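Local coordinates for putative cytoplasmic protein (PDB 2Q02), which binds zinc in a xylose isomerase-like TIM barrel and may be an isomerase, although its substrate and reaction are not established, at residues A[213-218]-A[243-248]. Residues are numbered along the deposited sequence; the frame is centred on the assembly and turned at random.
Sequences EQRIML and AFEPFS. With ZN (zinc ion), chain E.
Arg-215 sets off beside its own backbone N (chi1 -70°) and bends at chi3, while Glu-245 runs extended with CG opposite the backbone N (chi1 -174°); the two side chains thereby converge at the C-terminal mouth of a TIM barrel, where the loop after strand 193-198 meets the end of the last strand, 242-244. There Arg-215 NH2 donates to Glu-245 OE1 at 3.1 Å in a bent salt bridge, reaching the oxygen from above the carboxylate plane, with guanidinium and carboxylate 82° apart. The same OE1 binds the zinc ion at 2.1 Å, alongside Glu-139, Asp-170 and His-197, so Arg-215 is a second-shell residue that probably steadies the ligand; NH2 also bonds Asp-170, and Glu-245 OE2 pairs with Arg-39. Phe-247 CD2 lies over the centre of one guanidinium face, 3.6 Å from Arg-215 CZ, the planes inclined rather than stacked.

The backbone ties the loop down at the root of this arginine. Arg-215 O accepts both Phe-247 N and Ser-248 N, each at 3.0 Å and from opposite faces of the carbonyl plane, which probably helps hold the segment after strand 242-244 against the loop. Toward Phe-244 the contact is apolar: Met-217, a selenomethionine folded back by chi2 and chi3, rests its SE 3.8 Å from Pro-246 CD. Next to helix 256-271, its CE makes an off-centre CH-pi contact with the Phe-244 ring and SE an oblique Met-aromatic one. Leu-218 meets the ring at its edge, CD1 lying in the ring plane 3.7 Å from Phe-244 CE1.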
# COMPACT_ATOMS: atom_id res chain seq x y z
N GLU A 213 -8.87 -0.17 -11.76
CA GLU A 213 -8.49 -0.36 -13.17
C GLU A 213 -7.93 0.91 -13.88
O GLU A 213 -7.24 0.81 -14.88
CB GLU A 213 -9.69 -0.95 -13.94
CG GLU A 213 -9.61 -0.94 -15.47
CD GLU A 213 -8.38 -1.64 -16.03
OE1 GLU A 213 -7.85 -2.52 -15.32
OE2 GLU A 213 -7.95 -1.31 -17.17
N GLN A 214 -8.26 2.10 -13.35
CA GLN A 214 -7.78 3.37 -13.92
C GLN A 214 -6.43 3.79 -13.35
O GLN A 214 -5.86 4.79 -13.77
CB GLN A 214 -8.79 4.49 -13.66
CG GLN A 214 -10.05 4.45 -14.51
CD GLN A 214 -11.07 3.43 -14.03
OE1 GLN A 214 -11.57 3.50 -12.91
NE2 GLN A 214 -11.38 2.48 -14.88
N ARG A 215 -5.92 3.04 -12.38
CA ARG A 215 -4.73 3.46 -11.67
C ARG A 215 -3.49 3.03 -12.42
O ARG A 215 -3.17 1.83 -12.50
CB ARG A 215 -4.72 2.91 -10.24
CG ARG A 215 -5.77 3.55 -9.34
CD ARG A 215 -5.90 2.82 -8.06
NE ARG A 215 -4.69 2.93 -7.27
CZ ARG A 215 -4.53 2.40 -6.05
NH1 ARG A 215 -5.51 1.72 -5.46
NH2 ARG A 215 -3.36 2.55 -5.43
N ILE A 216 -2.81 4.03 -12.98
CA ILE A 216 -1.56 3.82 -13.71
C ILE A 216 -0.40 4.50 -12.94
O ILE A 216 -0.36 4.45 -11.73
CB ILE A 216 -1.70 4.27 -15.19
CG1 ILE A 216 -2.00 5.78 -15.32
CG2 ILE A 216 -2.79 3.47 -15.83
CD1 ILE A 216 -2.21 6.24 -16.76
N MSE A 217 0.55 5.10 -13.64
CA MSE A 217 1.66 5.76 -12.99
C MSE A 217 1.54 7.30 -13.13
O MSE A 217 0.55 7.81 -13.67
CB MSE A 217 2.97 5.17 -13.51
CG MSE A 217 3.19 3.74 -13.00
SE MSE A 217 3.78 3.69 -11.08
CE MSE A 217 5.63 4.18 -11.40
N LEU A 218 2.53 8.02 -12.60
CA LEU A 218 2.43 9.47 -12.48
C LEU A 218 2.78 10.15 -13.78
O LEU A 218 3.81 9.86 -14.37
CB LEU A 218 3.32 9.99 -11.33
CG LEU A 218 2.95 9.40 -9.95
CD1 LEU A 218 3.79 10.04 -8.82
CD2 LEU A 218 1.47 9.54 -9.67
N ALA A 243 5.67 4.34 -1.97
CA ALA A 243 5.62 3.09 -2.73
C ALA A 243 4.67 3.29 -3.88
O ALA A 243 3.57 3.77 -3.67
CB ALA A 243 5.13 1.94 -1.87
N PHE A 244 5.11 2.91 -5.08
CA PHE A 244 4.33 3.04 -6.30
C PHE A 244 3.45 1.79 -6.46
O PHE A 244 3.97 0.68 -6.46
CB PHE A 244 5.25 3.24 -7.52
CG PHE A 244 5.90 4.60 -7.56
CD1 PHE A 244 5.16 5.73 -7.88
CD2 PHE A 244 7.25 4.75 -7.25
CE1 PHE A 244 5.75 6.99 -7.90
CE2 PHE A 244 7.87 6.02 -7.29
CZ PHE A 244 7.11 7.14 -7.61
N GLU A 245 2.13 2.00 -6.57
CA GLU A 245 1.14 0.91 -6.60
C GLU A 245 0.06 1.13 -7.69
O GLU A 245 -1.09 1.44 -7.40
CB GLU A 245 0.50 0.70 -5.20
CG GLU A 245 -0.44 -0.54 -5.11
CD GLU A 245 -1.36 -0.54 -3.89
OE1 GLU A 245 -1.90 0.52 -3.53
OE2 GLU A 245 -1.57 -1.61 -3.29
N PRO A 246 0.44 0.99 -8.95
CA PRO A 246 -0.56 0.93 -10.00
C PRO A 246 -1.33 -0.41 -10.05
O PRO A 246 -0.81 -1.43 -9.56
CB PRO A 246 0.27 1.13 -11.26
CG PRO A 246 1.56 0.53 -10.93
CD PRO A 246 1.80 0.88 -9.50
N PHE A 247 -2.54 -0.40 -10.62
CA PHE A 247 -3.41 -1.60 -10.73
C PHE A 247 -3.93 -1.95 -12.14
O PHE A 247 -4.41 -3.06 -12.38
CB PHE A 247 -4.66 -1.40 -9.86
CG PHE A 247 -4.49 -1.81 -8.46
CD1 PHE A 247 -4.73 -3.12 -8.08
CD2 PHE A 247 -4.13 -0.87 -7.49
CE1 PHE A 247 -4.59 -3.52 -6.76
CE2 PHE A 247 -4.00 -1.24 -6.16
CZ PHE A 247 -4.23 -2.58 -5.79
N SER A 248 -3.87 -0.99 -13.06
CA SER A 248 -4.48 -1.16 -14.38
C SER A 248 -4.05 -2.42 -15.13
O SER A 248 -2.92 -2.87 -15.00
CB SER A 248 -4.16 0.05 -15.26
OG SER A 248 -4.53 -0.19 -16.60
ZN ZN E . -2.82 1.05 -1.67